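Local structure of probable starch synthase 4, chloroplastic/amyloplastic (Arabidopsis thaliana, 6GNE) at residues L64-T69 with K83-T88; R328-R333 with Q449-A454. The protein is probably a plastid starch synthase, a glycosyltransferase of the GT-B fold with two Rossmann-like domains, modelled here with ADP and glycan bound. All coordinates share one frame; numbering follows the deposited sequence.

Contact 1: L64-T69 with K83-T88; sequences LRALDT and KIWIGT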
loop_
_atom_site.group_PDB
_atom_site.type_symbol
_atom_site.label_atom_id
_atom_site.label_comp_id
_atom_site.label_asym_id
_atom_site.label_seq_id
_atom_site.Cartn_x
_atom_site.Cartn_y
_atom_site.Cartn_z
ATOM N N LEU A 64 -17.082 -18.681 -1.386
ATOM C CA LEU A 64 -16.263 -18.944 -0.218
ATOM C C LEU A 64 -16.659 -20.259 0.379
ATOM O O LEU A 64 -17.835 -20.462 0.664
ATOM C CB LEU A 64 -16.462 -17.851 0.817
ATOM C CG LEU A 64 -15.709 -18.021 2.112
ATOM C CD1 LEU A 64 -14.235 -18.009 1.815
ATOM C CD2 LEU A 64 -16.086 -16.923 3.076
ATOM N N ARG A 65 -15.696 -21.154 0.568
ATOM C CA ARG A 65 -15.993 -22.480 1.140
ATOM C C ARG A 65 -14.800 -23.054 1.828
ATOM O O ARG A 65 -13.662 -22.756 1.464
ATOM C CB ARG A 65 -16.557 -23.482 0.122
ATOM C CG ARG A 65 -16.124 -23.230 -1.307
ATOM C CD ARG A 65 -16.844 -24.071 -2.369
ATOM N NE ARG A 65 -15.786 -24.739 -3.143
ATOM C CZ ARG A 65 -15.282 -25.962 -2.896
ATOM N NH1 ARG A 65 -15.765 -26.749 -1.918
ATOM N NH2 ARG A 65 -14.267 -26.410 -3.637
ATOM N N ALA A 66 -15.104 -23.842 2.857
ATOM C CA ALA A 66 -14.107 -24.546 3.642
ATOM C C ALA A 66 -13.878 -25.877 2.989
ATOM O O ALA A 66 -14.825 -26.611 2.733
ATOM C CB ALA A 66 -14.570 -24.736 5.084
ATOM N N LEU A 67 -12.614 -26.174 2.698
ATOM C CA LEU A 67 -12.250 -27.432 2.083
ATOM C C LEU A 67 -12.233 -28.505 3.141
ATOM O O LEU A 67 -12.063 -28.236 4.339
ATOM C CB LEU A 67 -10.886 -27.332 1.411
ATOM C CG LEU A 67 -10.820 -26.361 0.233
ATOM C CD1 LEU A 67 -9.388 -26.389 -0.320
ATOM C CD2 LEU A 67 -11.880 -26.651 -0.849
ATOM N N ASP A 68 -12.398 -29.740 2.675
ATOM C CA ASP A 68 -12.406 -30.893 3.539
ATOM C C ASP A 68 -11.006 -31.311 3.931
ATOM O O ASP A 68 -10.842 -31.871 5.026
ATOM C CB ASP A 68 -13.162 -32.011 2.852
ATOM C CG ASP A 68 -14.609 -31.704 2.785
ATOM O OD1 ASP A 68 -15.190 -31.656 3.874
ATOM O OD2 ASP A 68 -15.142 -31.436 1.689
ATOM N N THR A 69 -10.014 -31.046 3.064
ATOM C CA THR A 69 -8.603 -31.280 3.379
ATOM C C THR A 69 -8.087 -30.346 4.484
ATOM O O THR A 69 -7.974 -29.139 4.278
ATOM C CB THR A 69 -7.676 -31.082 2.138
ATOM O OG1 THR A 69 -8.350 -30.282 1.161
ATOM C CG2 THR A 69 -7.227 -32.416 1.513
ATOM N N LYS A 83 -7.615 -25.172 8.868
ATOM C CA LYS A 83 -8.752 -25.189 7.920
ATOM C C LYS A 83 -8.370 -24.320 6.727
ATOM O O LYS A 83 -7.972 -23.185 6.907
ATOM C CB LYS A 83 -10.086 -24.622 8.514
ATOM C CG LYS A 83 -11.155 -25.634 8.894
ATOM C CD LYS A 83 -10.666 -26.560 10.015
ATOM C CE LYS A 83 -11.043 -28.057 9.879
ATOM N NZ LYS A 83 -12.223 -28.450 10.700
ATOM N N ILE A 84 -8.507 -24.865 5.524
ATOM C CA ILE A 84 -8.255 -24.125 4.292
ATOM C C ILE A 84 -9.591 -23.691 3.673
ATOM O O ILE A 84 -10.531 -24.507 3.542
ATOM C CB ILE A 84 -7.454 -24.978 3.287
ATOM C CG1 ILE A 84 -6.186 -25.539 3.955
ATOM C CG2 ILE A 84 -7.080 -24.175 2.046
ATOM C CD1 ILE A 84 -5.353 -24.514 4.706
ATOM N N TRP A 85 -9.666 -22.405 3.307
ATOM C CA TRP A 85 -10.834 -21.861 2.627
ATOM C C TRP A 85 -10.424 -21.411 1.239
ATOM O O TRP A 85 -9.295 -20.976 1.067
ATOM C CB TRP A 85 -11.395 -20.667 3.394
ATOM C CG TRP A 85 -11.911 -20.966 4.756
ATOM C CD1 TRP A 85 -11.183 -21.362 5.841
ATOM C CD2 TRP A 85 -13.270 -20.895 5.191
ATOM N NE1 TRP A 85 -11.997 -21.542 6.915
ATOM C CE2 TRP A 85 -13.286 -21.257 6.548
ATOM C CE3 TRP A 85 -14.468 -20.533 4.574
ATOM C CZ2 TRP A 85 -14.466 -21.291 7.300
ATOM C CZ3 TRP A 85 -15.615 -20.558 5.306
ATOM C CH2 TRP A 85 -15.613 -20.957 6.659
ATOM N N ILE A 86 -11.339 -21.494 0.264
ATOM C CA ILE A 86 -11.097 -20.840 -1.034
ATOM C C ILE A 86 -12.237 -19.950 -1.409
ATOM O O ILE A 86 -13.351 -20.165 -1.002
ATOM C CB ILE A 86 -10.812 -21.811 -2.223
ATOM C CG1 ILE A 86 -12.069 -22.552 -2.688
ATOM C CG2 ILE A 86 -9.730 -22.811 -1.850
ATOM C CD1 ILE A 86 -11.814 -23.665 -3.699
ATOM N N GLY A 87 -11.929 -18.980 -2.239
ATOM C CA GLY A 87 -12.893 -18.025 -2.702
ATOM C C GLY A 87 -12.294 -17.256 -3.834
ATOM O O GLY A 87 -11.111 -17.398 -4.135
ATOM N N THR A 88 -13.102 -16.434 -4.465
ATOM C CA THR A 88 -12.640 -15.650 -5.593
ATOM C C THR A 88 -12.884 -14.200 -5.244
ATOM O O THR A 88 -13.995 -13.819 -4.867
ATOM C CB THR A 88 -13.351 -16.065 -6.874
ATOM O OG1 THR A 88 -13.111 -17.469 -7.104
ATOM C CG2 THR A 88 -12.823 -15.286 -8.062
HETATM O O HOH W 1 -9.626 -27.559 5.520
#

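Contact 2: R328-R333 with Q449-A454; sequences RHAIYR and QGFNYA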
loop_
_atom_site.group_PDB
_atom_site.type_symbol
_atom_site.label_atom_id
_atom_site.label_comp_id
_atom_site.label_asym_id
_atom_site.label_seq_id
_atom_site.Cartn_x
_atom_site.Cartn_y
_atom_site.Cartn_z
ATOM N N ARG A 328 -2.248 19.022 9.838
ATOM C CA ARG A 328 -2.836 19.946 10.792
ATOM C C ARG A 328 -2.769 21.403 10.300
ATOM O O ARG A 328 -3.792 22.090 10.303
ATOM C CB ARG A 328 -2.140 19.836 12.122
ATOM C CG ARG A 328 -2.749 20.695 13.217
ATOM C CD ARG A 328 -1.843 20.860 14.404
ATOM N NE ARG A 328 -2.659 21.106 15.597
ATOM C CZ ARG A 328 -3.150 22.298 15.975
ATOM N NH1 ARG A 328 -3.875 22.388 17.096
ATOM N NH2 ARG A 328 -2.941 23.402 15.246
ATOM N N HIS A 329 -1.589 21.852 9.876
ATOM C CA HIS A 329 -1.406 23.210 9.385
ATOM C C HIS A 329 -2.275 23.497 8.185
ATOM O O HIS A 329 -2.865 24.556 8.076
ATOM C CB HIS A 329 0.055 23.497 9.028
ATOM C CG HIS A 329 0.259 24.823 8.356
ATOM N ND1 HIS A 329 0.013 26.015 8.992
ATOM C CD2 HIS A 329 0.657 25.143 7.097
ATOM C CE1 HIS A 329 0.270 27.016 8.163
ATOM N NE2 HIS A 329 0.667 26.516 7.006
ATOM N N ALA A 330 -2.345 22.545 7.273
ATOM C CA ALA A 330 -3.101 22.690 6.028
ATOM C C ALA A 330 -4.585 22.921 6.258
ATOM O O ALA A 330 -5.216 23.577 5.446
ATOM C CB ALA A 330 -2.909 21.460 5.153
ATOM N N ILE A 331 -5.130 22.370 7.345
ATOM C CA ILE A 331 -6.516 22.589 7.652
ATOM C C ILE A 331 -6.750 24.091 7.836
ATOM O O ILE A 331 -7.623 24.675 7.180
ATOM C CB ILE A 331 -6.971 21.818 8.902
ATOM C CG1 ILE A 331 -7.018 20.318 8.619
ATOM C CG2 ILE A 331 -8.366 22.266 9.356
ATOM C CD1 ILE A 331 -7.034 19.455 9.878
ATOM N N TYR A 332 -5.960 24.698 8.705
ATOM C CA TYR A 332 -6.119 26.115 9.027
ATOM C C TYR A 332 -5.737 27.025 7.878
ATOM O O TYR A 332 -6.375 28.039 7.660
ATOM C CB TYR A 332 -5.338 26.497 10.308
ATOM C CG TYR A 332 -5.839 25.782 11.522
ATOM C CD1 TYR A 332 -6.908 26.267 12.218
ATOM C CD2 TYR A 332 -5.249 24.571 11.941
ATOM C CE1 TYR A 332 -7.379 25.608 13.340
ATOM C CE2 TYR A 332 -5.699 23.890 13.069
ATOM C CZ TYR A 332 -6.771 24.415 13.773
ATOM O OH TYR A 332 -7.267 23.798 14.900
ATOM N N ARG A 333 -4.709 26.656 7.137
ATOM C CA ARG A 333 -4.266 27.491 6.039
ATOM C C ARG A 333 -5.303 27.524 4.900
ATOM O O ARG A 333 -5.563 28.577 4.295
ATOM C CB ARG A 333 -2.910 27.007 5.517
ATOM C CG ARG A 333 -2.248 27.961 4.539
ATOM C CD ARG A 333 -2.076 29.334 5.172
ATOM N NE ARG A 333 -1.105 30.133 4.450
ATOM C CZ ARG A 333 -0.670 31.322 4.839
ATOM N NH1 ARG A 333 -1.125 31.884 5.950
ATOM N NH2 ARG A 333 0.248 31.948 4.129
ATOM N N GLN A 449 6.363 26.949 5.785
ATOM C CA GLN A 449 6.810 27.838 4.727
ATOM C C GLN A 449 6.786 27.124 3.341
ATOM O O GLN A 449 6.193 27.623 2.387
ATOM C CB GLN A 449 8.218 28.337 5.062
ATOM C CG GLN A 449 8.565 29.729 4.599
ATOM C CD GLN A 449 9.864 29.762 3.757
ATOM O OE1 GLN A 449 10.949 30.206 4.213
ATOM N NE2 GLN A 449 9.752 29.273 2.517
ATOM N N GLY A 450 7.400 25.941 3.248
ATOM C CA GLY A 450 7.444 25.204 2.007
ATOM C C GLY A 450 6.056 24.835 1.529
ATOM O O GLY A 450 5.701 25.082 0.361
ATOM N N PHE A 451 5.268 24.260 2.439
ATOM C CA PHE A 451 3.914 23.855 2.127
ATOM C C PHE A 451 3.065 25.051 1.674
ATOM O O PHE A 451 2.329 24.946 0.677
ATOM C CB PHE A 451 3.265 23.096 3.338
ATOM C CG PHE A 451 1.847 22.651 3.088
ATOM C CD1 PHE A 451 1.595 21.459 2.459
ATOM C CD2 PHE A 451 0.763 23.481 3.410
ATOM C CE1 PHE A 451 0.314 21.050 2.144
ATOM C CE2 PHE A 451 -0.547 23.088 3.107
ATOM C CZ PHE A 451 -0.759 21.849 2.470
ATOM N N ASN A 452 3.158 26.172 2.398
ATOM C CA ASN A 452 2.389 27.413 2.071
ATOM C C ASN A 452 2.553 27.891 0.639
ATOM O O ASN A 452 1.578 28.235 -0.013
ATOM C CB ASN A 452 2.716 28.555 3.024
ATOM C CG ASN A 452 2.100 28.374 4.423
ATOM O OD1 ASN A 452 1.357 27.424 4.695
ATOM N ND2 ASN A 452 2.432 29.270 5.329
ATOM N N TYR A 453 3.778 27.884 0.132
ATOM C CA TYR A 453 4.032 28.329 -1.238
ATOM C C TYR A 453 3.354 27.430 -2.267
ATOM O O TYR A 453 2.763 27.938 -3.216
ATOM C CB TYR A 453 5.535 28.467 -1.507
ATOM C CG TYR A 453 5.870 29.156 -2.820
ATOM C CD1 TYR A 453 5.323 30.424 -3.129
ATOM C CD2 TYR A 453 6.716 28.532 -3.784
ATOM C CE1 TYR A 453 5.616 31.051 -4.327
ATOM C CE2 TYR A 453 7.007 29.153 -4.985
ATOM C CZ TYR A 453 6.465 30.413 -5.248
ATOM O OH TYR A 453 6.750 31.058 -6.431
ATOM N N ALA A 454 3.392 26.115 -2.077
ATOM C CA ALA A 454 2.644 25.216 -2.954
ATOM C C ALA A 454 1.125 25.425 -2.854
ATOM O O ALA A 454 0.436 25.450 -3.871
ATOM C CB ALA A 454 2.992 23.765 -2.676
#

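Contact 1: L64-T69 with K83-T88
Arg65 and Ile86 face each other as an antiparallel hydrogen-bonded pair, their backbones joined both ways: Arg65 N reaches Ile86 O at 3.0 Å, and Ile86 N returns the bond to Arg65 O. One step on, Leu67 N donates to Ile84 O at 2.8 Å, with 170° at the hydrogen. Beyond Leu67 the chain turns a corner at Asp68, and a water takes over the pairing: it accepts from Ile84 N and donates to Leu67 O and to Thr69 O, the latter at 2.6 Å.

These are the two arms of a beta hairpin, strands 64-75 and 78-89, at the margin of the mixed sheet of the starch synthase catalytic domain; strand 92-100 flanks the second arm on its other side.

Side-chain contacts divide between the two faces of the hairpin. On one, Ala66 CB sits 3.9 Å from the centroid of the Trp85 six-membered ring, almost on the ring normal (7°), a CH-pi contact, while Leu64, with CG anti to its own nitrogen (chi1 178°), brings CG to 3.7 Å from Trp85 CE3. Trp85 NE1 is hydrogen-bonded to Glu98, and Lys52 makes a cation-pi contact with the indole. On the other face Ile86 runs alongside Arg65, its CD1 methyl packed 3.7 Å from Arg65 NH2 of the guanidinium. Leu67, turned toward the partner strand, brings CD1 to 3.9 Å from Ile86 CG2.

Contact 2: R328-R333 with Q449-A454
Asn452 OD1 accepts a hydrogen bond from His329 NE2, 2.6 Å long and 161° at the hydrogen. The donor lies in the carbonyl plane of the amide, on a lone pair, and the oxygen in turn lies in the plane of the imidazole, so both flat groups use their edges although their planes are clearly turned from each other. Holding CG anti to the backbone N, His329 extends its ring across the groove between helices 324-336 and 448-464. As modelled, NE2 is the donor, consistent with a proton on that nitrogen, and the amide is turned with its oxygen to the ring.

Arg333, one turn along the same helix, meets that amide differently. Its guanidinium lies nearly parallel to it, the planes 17° apart, with Asn452 ND2 over one face near the rim and 3.7 Å from Arg333 NH2. Arg333 CG approaches Asn452 OD1 to 3.6 Å, while NH1 points to a salt bridge with Glu336. The CB of Arg333 also backs one face of the His329 ring, while the asparagine sits at the ring edge.

Deeper in the groove the contact becomes apolar. Ala330 CB lies 3.5 Å from Phe451 CZ, and Ile391 of strand 389-392 touches both residues; Phe443 meets the Phe451 ring roughly perpendicularly. The short helical segments cross at -43°, their axes 10.9 Å apart, as neighbouring helices packed on a parallel sheet, here in the C-terminal Rossmann-like domain of a GT-B glycosyltransferase.

How the contacts relate
Read from the N terminus, the chain first meets contact 1, which closes a short excursion of 13 residues, the remainder of the two hairpin arms and the turn joining them, in the starch synthase catalytic domain. This contact is complete long before contact 2 opens, so the two stand in series and neither nest nor cross. Contact 2 spans a far longer excursion, 115 residues of alternating helices and strands, and brings helix 448-464 back beside helix 324-336 in the glycosyl transferases group 1 region. The pair illustrates local and distant closure in the two halves of a GT-B fold: their centres lie about 50 Å apart, on opposite sides of the chain's centre.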